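Local atomic coordinates of phosphate-binding protein (Xanthomonas axonopodis pv. citri, PDB entry 5UB3), a protein that probably acts as a periplasmic sensor of the phosphonate-binding protein family, working with a partner diguanylate cyclase, and is seen here with bound chloride. Residues L5-I10 / P23-V28; V29-E34 / R229-Q234; E41-P46 / S52-R57. One frame throughout, in Å; residues are numbered along the deposited sequence.

Contact 1: L5-I10 / P23-V28; sequences LVLGRI and PLLDYV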
# COMPACT_ATOMS: atom_id res chain seq x y z
N LEU A 5 20.99 3.03 10.35
CA LEU A 5 19.52 3.14 10.11
C LEU A 5 19.19 2.52 8.77
O LEU A 5 19.70 2.92 7.75
CB LEU A 5 19.07 4.60 10.11
CG LEU A 5 17.58 4.86 9.90
CD1 LEU A 5 16.84 4.33 11.11
CD2 LEU A 5 17.29 6.34 9.73
N VAL A 6 18.33 1.52 8.79
CA VAL A 6 17.95 0.81 7.58
C VAL A 6 16.51 1.17 7.17
O VAL A 6 15.57 0.91 7.92
CB VAL A 6 18.08 -0.73 7.77
CG1 VAL A 6 17.92 -1.37 6.42
CG2 VAL A 6 19.45 -1.07 8.35
N LEU A 7 16.36 1.74 5.98
CA LEU A 7 15.07 2.19 5.47
C LEU A 7 14.66 1.16 4.45
O LEU A 7 15.49 0.70 3.64
CB LEU A 7 15.16 3.55 4.81
CG LEU A 7 14.08 4.11 3.87
CD1 LEU A 7 12.71 4.27 4.49
CD2 LEU A 7 14.57 5.44 3.33
N GLY A 8 13.39 0.82 4.46
CA GLY A 8 12.93 -0.15 3.49
C GLY A 8 11.52 0.12 3.02
O GLY A 8 10.91 1.08 3.38
N ARG A 9 11.03 -0.80 2.20
CA ARG A 9 9.64 -0.94 1.87
C ARG A 9 9.48 -2.31 1.21
O ARG A 9 10.45 -2.93 0.75
CB ARG A 9 9.14 0.14 0.88
CG ARG A 9 9.83 0.12 -0.48
CD ARG A 9 9.04 0.93 -1.50
NE ARG A 9 7.84 0.23 -1.92
CZ ARG A 9 7.04 0.63 -2.90
NH1 ARG A 9 7.32 1.73 -3.59
NH2 ARG A 9 5.94 -0.05 -3.19
N ILE A 10 8.24 -2.74 1.14
CA ILE A 10 7.88 -3.88 0.35
C ILE A 10 7.92 -3.44 -1.08
O ILE A 10 7.32 -2.43 -1.42
CB ILE A 10 6.46 -4.34 0.71
CG1 ILE A 10 6.37 -4.70 2.23
CG2 ILE A 10 6.06 -5.52 -0.16
CD1 ILE A 10 4.94 -4.80 2.71
N PRO A 23 17.60 9.11 -1.45
CA PRO A 23 17.69 10.55 -1.16
C PRO A 23 17.20 10.97 0.24
O PRO A 23 17.89 11.73 0.93
CB PRO A 23 16.84 11.19 -2.25
CG PRO A 23 16.89 10.22 -3.38
CD PRO A 23 16.85 8.87 -2.72
N LEU A 24 16.04 10.46 0.68
CA LEU A 24 15.55 10.87 2.01
C LEU A 24 16.40 10.25 3.12
O LEU A 24 16.64 10.91 4.16
CB LEU A 24 14.07 10.54 2.19
CG LEU A 24 13.46 10.95 3.52
CD1 LEU A 24 13.54 12.47 3.65
CD2 LEU A 24 12.03 10.44 3.69
N LEU A 25 16.87 9.02 2.91
CA LEU A 25 17.77 8.37 3.87
C LEU A 25 19.03 9.20 4.01
O LEU A 25 19.45 9.44 5.11
CB LEU A 25 18.13 6.97 3.43
CG LEU A 25 18.99 6.15 4.36
CD1 LEU A 25 18.25 5.75 5.64
CD2 LEU A 25 19.57 4.96 3.62
N ASP A 26 19.57 9.69 2.90
CA ASP A 26 20.75 10.60 2.92
C ASP A 26 20.49 11.92 3.60
O ASP A 26 21.37 12.44 4.24
CB ASP A 26 21.32 10.83 1.54
CG ASP A 26 21.95 9.57 0.96
OD1 ASP A 26 22.07 8.57 1.68
OD2 ASP A 26 22.32 9.56 -0.19
N TYR A 27 19.28 12.41 3.53
CA TYR A 27 18.86 13.57 4.31
C TYR A 27 18.72 13.23 5.82
O TYR A 27 19.19 13.99 6.70
CB TYR A 27 17.56 14.12 3.73
CG TYR A 27 17.01 15.24 4.53
CD1 TYR A 27 16.15 14.97 5.59
CD2 TYR A 27 17.36 16.56 4.25
CE1 TYR A 27 15.65 15.99 6.37
CE2 TYR A 27 16.84 17.59 5.02
CZ TYR A 27 15.98 17.30 6.07
OH TYR A 27 15.43 18.25 6.88
N VAL A 28 18.12 12.08 6.12
CA VAL A 28 17.82 11.72 7.53
C VAL A 28 19.09 11.41 8.36
O VAL A 28 19.27 11.90 9.48
CB VAL A 28 16.83 10.53 7.54
CG1 VAL A 28 16.75 9.83 8.87
CG2 VAL A 28 15.46 11.06 7.11
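Strand 5-8 and the last turns of helix 14-28 face each other through Leu5, Leu7, Leu25 and Val28. The two short axes come within 9.7 Å of each other. They run nearly antiparallel, at 155°. Leu7 and Leu25 mark the nearest point of the two backbones, with their CA atoms 6.9 Å apart. No hydrogen bond crosses between the segments.

Leu5 and Leu7 both point toward the helix, while Val6 between them points away. Leu25 fits its CD1 methyl against the strand. This methyl lies 3.9 Å from Leu7 CB and also rests on the Leu5 backbone, 3.8 Å from Leu5 O. The Leu25 torsion explains this reach: CG stands anti to the backbone N (chi1 -176°), which carries the branch out to the strand. Leu7 answers in kind, with its CD2 3.9 Å from Leu25 CB. The two leucines thus slide past each other in opposite directions, each methyl lying by the other's CB. Leu5 meets the next turn of the helix. Its CD2 touches Val28 CG1 at 3.6 Å, and these two side chains cross at about a right angle. The same Leu5 CD2 is 4.2 Å from Leu25 CD1.

Trp62 of the neighbouring strand 62-66 packs on Leu5 and Leu7, and Leu21 of the same helix touches Leu7. Val28 also meets Leu228 and Leu232 of helix 222-235.

All four residues are buried. Backbone bonds of Leu5 and Leu7 go to Glu41, and of Val6 to Asp61. Toward the helix the strand offers branched aliphatic groups, and the cohesion between the segments is that of hydrophobic burial and close methyl packing.

Contact 2: V29-E34 / R229-Q234; sequences VPRMRE and RVVLLQ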
# COMPACT_ATOMS: atom_id res chain seq x y z
N VAL A 29 19.96 10.60 7.79
CA VAL A 29 21.10 9.98 8.51
C VAL A 29 21.98 11.00 9.21
O VAL A 29 22.16 10.92 10.45
CB VAL A 29 21.88 8.98 7.61
CG1 VAL A 29 23.27 8.56 8.18
CG2 VAL A 29 21.05 7.73 7.41
N PRO A 30 22.45 12.00 8.48
CA PRO A 30 23.26 13.00 9.21
C PRO A 30 22.53 13.67 10.34
O PRO A 30 23.15 14.05 11.34
CB PRO A 30 23.58 14.03 8.16
CG PRO A 30 23.43 13.33 6.85
CD PRO A 30 22.47 12.21 7.03
N ARG A 31 21.22 13.81 10.20
CA ARG A 31 20.44 14.48 11.25
C ARG A 31 20.10 13.62 12.45
O ARG A 31 19.43 14.09 13.36
CB ARG A 31 19.19 15.11 10.64
CG ARG A 31 19.59 16.25 9.73
CD ARG A 31 18.53 16.55 8.68
NE ARG A 31 18.94 17.73 7.88
CZ ARG A 31 19.74 17.71 6.80
NH1 ARG A 31 20.28 16.59 6.32
NH2 ARG A 31 20.00 18.87 6.19
N MET A 32 20.62 12.40 12.49
CA MET A 32 20.36 11.49 13.59
C MET A 32 21.66 11.17 14.35
O MET A 32 21.68 10.23 15.13
CB MET A 32 19.85 10.16 13.04
CG MET A 32 18.64 10.18 12.10
SD MET A 32 17.13 9.93 13.00
CE MET A 32 17.22 8.34 13.79
N ARG A 33 22.73 11.91 14.10
CA ARG A 33 24.02 11.57 14.74
C ARG A 33 23.97 11.58 16.23
O ARG A 33 24.60 10.77 16.89
CB ARG A 33 25.14 12.49 14.31
CG ARG A 33 26.46 11.78 14.54
CD ARG A 33 27.64 12.68 14.34
NE ARG A 33 28.82 11.90 14.67
CZ ARG A 33 29.38 11.00 13.86
NH1 ARG A 33 28.89 10.74 12.64
NH2 ARG A 33 30.44 10.36 14.29
N GLU A 34 23.18 12.50 16.75
CA GLU A 34 23.07 12.68 18.18
C GLU A 34 22.32 11.50 18.87
O GLU A 34 22.36 11.40 20.09
CB GLU A 34 22.54 14.09 18.50
CG GLU A 34 21.02 14.25 18.55
CD GLU A 34 20.34 14.85 17.32
OE1 GLU A 34 20.39 14.22 16.20
OE2 GLU A 34 19.70 15.93 17.52
N ARG A 229 11.24 10.68 14.20
CA ARG A 229 9.96 11.35 14.13
C ARG A 229 10.20 12.84 14.00
O ARG A 229 9.65 13.49 13.14
CB ARG A 229 9.11 11.04 15.38
CG ARG A 229 7.69 11.51 15.16
CD ARG A 229 6.72 11.31 16.29
NE ARG A 229 6.46 9.90 16.54
CZ ARG A 229 7.09 9.19 17.47
NH1 ARG A 229 8.06 9.74 18.18
NH2 ARG A 229 6.74 7.91 17.69
N VAL A 230 11.05 13.38 14.86
CA VAL A 230 11.34 14.81 14.82
C VAL A 230 11.93 15.13 13.47
O VAL A 230 11.46 16.10 12.78
CB VAL A 230 12.23 15.25 16.00
CG1 VAL A 230 12.67 16.70 15.85
CG2 VAL A 230 11.45 15.09 17.31
N VAL A 231 12.87 14.31 13.00
CA VAL A 231 13.54 14.69 11.75
C VAL A 231 12.54 14.69 10.56
O VAL A 231 12.56 15.58 9.71
CB VAL A 231 14.72 13.75 11.47
CG1 VAL A 231 15.23 13.94 10.06
CG2 VAL A 231 15.83 13.98 12.47
N LEU A 232 11.70 13.68 10.48
CA LEU A 232 10.74 13.61 9.39
C LEU A 232 9.72 14.76 9.45
O LEU A 232 9.46 15.43 8.44
CB LEU A 232 10.03 12.24 9.43
CG LEU A 232 11.00 11.17 8.96
CD1 LEU A 232 10.37 9.80 9.13
CD2 LEU A 232 11.52 11.38 7.54
N LEU A 233 9.24 15.03 10.64
CA LEU A 233 8.35 16.13 10.84
C LEU A 233 8.96 17.44 10.37
O LEU A 233 8.27 18.25 9.77
CB LEU A 233 7.95 16.23 12.29
CG LEU A 233 6.81 15.35 12.76
CD1 LEU A 233 6.76 15.44 14.27
CD2 LEU A 233 5.46 15.80 12.13
N GLN A 234 10.25 17.65 10.60
CA GLN A 234 10.90 18.86 10.17
C GLN A 234 11.19 18.87 8.68
O GLN A 234 11.41 19.90 8.14
CB GLN A 234 12.20 19.09 10.99
CG GLN A 234 11.90 19.74 12.33
CD GLN A 234 13.02 19.62 13.39
OE1 GLN A 234 14.17 19.29 13.09
NE2 GLN A 234 12.67 19.91 14.64
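Apolar contact between Val231 and the pair Arg31 and Met32 joins the two segments. Val231 points from helix 222-235 at the turn that follows helix 14-28. Its CG2 lies 3.7 Å from Arg31 O and 4.0 Å from Arg31 CB. Val231 CG1 also reaches Arg31 CB, at 4.2 Å, so both methyls rest against the CB of Arg31. Met32 adds its sulfur, with SD 4.3 Å from Val231 CG2. Met32 also packs on Val224, Arg227 and Leu228 of the same helix.

Polar interactions lie around this patch. The Arg31 side chain starts toward the helix, but its end leads away. Its chain is extended from CG to NE, and the guanidinium goes back to Tyr27, where NH1 bonds to the backbone O and the charge makes a cation-pi contact. Arg31 O and Glu34 OE1 lie 3.0 Å apart; both are acceptors, so they do not bond to each other. Arg227 serves both, with NH2 donating to Arg31 O and NE in a salt bridge with Glu34 OE1, and probably offsets their repulsion.

Within the turn, Met32 N bonds to Val29 O at 3.0 Å. The arrangement is a tertiary contact between the connection from helix 14-28 to strand 39-42 and a helix late in the chain, within the alpha/beta fold of periplasmic binding proteins.

Contact 3: E41-P46 / S52-R57; sequences EILMAP and SSYLRR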
# COMPACT_ATOMS: atom_id res chain seq x y z
N GLU A 41 21.43 2.38 5.40
CA GLU A 41 21.32 1.36 4.36
C GLU A 41 19.87 1.23 3.89
O GLU A 41 18.95 1.58 4.61
CB GLU A 41 21.72 0.01 4.92
CG GLU A 41 23.21 -0.17 4.91
CD GLU A 41 23.71 -1.27 5.79
OE1 GLU A 41 22.92 -2.03 6.35
OE2 GLU A 41 24.95 -1.32 5.92
N ILE A 42 19.69 0.73 2.69
CA ILE A 42 18.39 0.44 2.15
C ILE A 42 18.26 -1.10 2.11
O ILE A 42 19.18 -1.79 1.65
CB ILE A 42 18.24 0.99 0.71
CG1 ILE A 42 18.40 2.53 0.69
CG2 ILE A 42 16.92 0.57 0.07
CD1 ILE A 42 17.37 3.27 1.50
N LEU A 43 17.10 -1.60 2.52
CA LEU A 43 16.79 -3.03 2.44
C LEU A 43 15.29 -3.15 2.21
O LEU A 43 14.48 -2.86 3.08
CB LEU A 43 17.18 -3.80 3.69
CG LEU A 43 17.00 -5.32 3.64
CD1 LEU A 43 17.69 -5.99 2.45
CD2 LEU A 43 17.51 -5.96 4.90
N MET A 44 14.95 -3.60 1.02
CA MET A 44 13.57 -3.76 0.65
C MET A 44 13.27 -5.25 0.72
O MET A 44 14.16 -6.07 0.91
CB MET A 44 13.35 -3.20 -0.75
CG MET A 44 13.38 -1.70 -0.80
SD MET A 44 13.40 -1.09 -2.50
CE MET A 44 15.13 -1.27 -2.89
N ALA A 45 12.00 -5.60 0.66
CA ALA A 45 11.65 -7.01 0.72
C ALA A 45 10.60 -7.28 -0.29
O ALA A 45 9.85 -6.41 -0.59
CB ALA A 45 11.19 -7.41 2.12
N PRO A 46 10.56 -8.50 -0.84
CA PRO A 46 9.51 -8.79 -1.87
C PRO A 46 8.07 -8.80 -1.38
O PRO A 46 7.15 -8.59 -2.18
CB PRO A 46 9.90 -10.20 -2.41
CG PRO A 46 10.97 -10.74 -1.49
CD PRO A 46 11.36 -9.69 -0.47
N SER A 52 8.25 -8.40 7.38
CA SER A 52 8.00 -8.68 8.79
C SER A 52 9.13 -9.45 9.41
O SER A 52 9.53 -9.13 10.52
CB SER A 52 6.63 -9.33 9.06
OG SER A 52 6.55 -9.80 10.41
N SER A 53 9.65 -10.45 8.71
CA SER A 53 10.83 -11.15 9.20
C SER A 53 12.06 -10.26 9.40
O SER A 53 12.70 -10.31 10.46
CB SER A 53 11.16 -12.32 8.24
OG SER A 53 12.24 -13.05 8.75
N TYR A 54 12.36 -9.43 8.40
CA TYR A 54 13.42 -8.42 8.55
C TYR A 54 13.21 -7.51 9.73
O TYR A 54 14.15 -7.26 10.51
CB TYR A 54 13.54 -7.51 7.32
CG TYR A 54 14.13 -8.12 6.10
CD1 TYR A 54 14.96 -9.23 6.16
CD2 TYR A 54 13.89 -7.54 4.88
CE1 TYR A 54 15.53 -9.76 5.01
CE2 TYR A 54 14.43 -8.07 3.73
CZ TYR A 54 15.27 -9.18 3.82
OH TYR A 54 15.83 -9.71 2.70
N LEU A 55 12.00 -6.98 9.83
CA LEU A 55 11.70 -6.06 10.93
C LEU A 55 11.91 -6.73 12.26
O LEU A 55 12.63 -6.20 13.08
CB LEU A 55 10.27 -5.55 10.80
CG LEU A 55 10.12 -4.49 9.69
CD1 LEU A 55 8.64 -4.35 9.40
CD2 LEU A 55 10.71 -3.13 10.13
N ARG A 56 11.31 -7.91 12.43
CA ARG A 56 11.39 -8.69 13.68
C ARG A 56 12.86 -9.02 14.01
O ARG A 56 13.26 -8.96 15.14
CB ARG A 56 10.55 -9.96 13.61
CG ARG A 56 10.74 -10.88 14.81
CD ARG A 56 9.67 -11.92 14.90
NE ARG A 56 9.64 -12.70 13.64
CZ ARG A 56 8.81 -12.52 12.62
NH1 ARG A 56 7.88 -11.60 12.70
NH2 ARG A 56 8.92 -13.28 11.50
N ARG A 57 13.66 -9.29 12.99
CA ARG A 57 15.08 -9.59 13.23
C ARG A 57 15.98 -8.35 13.31
O ARG A 57 17.18 -8.50 13.48
CB ARG A 57 15.57 -10.57 12.19
CG ARG A 57 14.95 -11.95 12.35
CD ARG A 57 15.54 -12.88 11.33
NE ARG A 57 14.92 -12.69 10.03
CZ ARG A 57 15.55 -12.45 8.89
NH1 ARG A 57 16.86 -12.30 8.86
NH2 ARG A 57 14.83 -12.31 7.78
O HOH W 1 15.57 -8.26 0.34
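This is a partly buried contact in which one aromatic ring, that of Tyr54, lies against the chain that continues strand 39-42. Tyr54 stands on helix 48-56, and Leu43, Met44 and Ala45 form the other side. The nearest CA atoms, those of Ala45 and Tyr54, are 8.2 Å apart, so the ring spans the gap.

Leu43 takes one face of the ring. Its CD2 methyl sits over the centre, 3.9 Å from the centroid of the Tyr54 ring and 10° off the ring normal. This is a CH-pi contact. With CG anti to the backbone N (chi1 -175°), the leucine branch is turned toward the ring, which helps set CD2 over its face. The leucine crosses the tyrosine at about a right angle. Leu43 CG also comes within 3.8 Å of Tyr54 CE2.

The same CE2 meets two other groups. Met44 O lies at the ring edge, in its plane, 3.5 Å from Tyr54 CE2. Ala45 CB approaches obliquely, 3.7 Å from Tyr54 CE2. A water also lies at the edge, in the ring plane. It donates to Met44 O at 2.7 Å and bonds to Tyr54 OH at 2.8 Å. It bridges helix and strand extension, and with the leucine face it probably helps fix the rotation of the ring.

The helix has its own polar links. Arg57 grips Ser53 OG side-on with NE and NH2, the oxygen lying in the guanidinium plane. Arg56 NH1 hydrogen-bonds Ser52 OG, which sits 23° out of the Arg56 guanidinium plane.

Val60 also touches Leu43 and Tyr54. Beyond the strand, Ala45 keeps backbone hydrogen bonds to Arg9 and Ser11. The arrangement joins helix 48-56 to the loop that leads into it from strand 39-42, as befits the alpha/beta layering of the periplasmic binding protein fold.

Contact 1 is core. Contact 2 has a buried centre, but a partly exposed arginine at its rim. Contact 3 is partly buried. Contact 1 is packing of aliphatic side chains, with no polar bond across it. Contact 2 sets a small apolar patch among charged groups, and contact 3 adds an aromatic face and a bridging water. Contacts 1 and 2 adjoin: Val28 packs on both Val231 and Leu232, so helix 14-28 and the turn after it share helix 222-235. Contacts 1 and 3 meet where strands 4-8 and 39-42 are parallel neighbours, and Leu25 touches Ile42. Contacts 2 and 3 do not touch; their nearest atoms are about 6 Å apart.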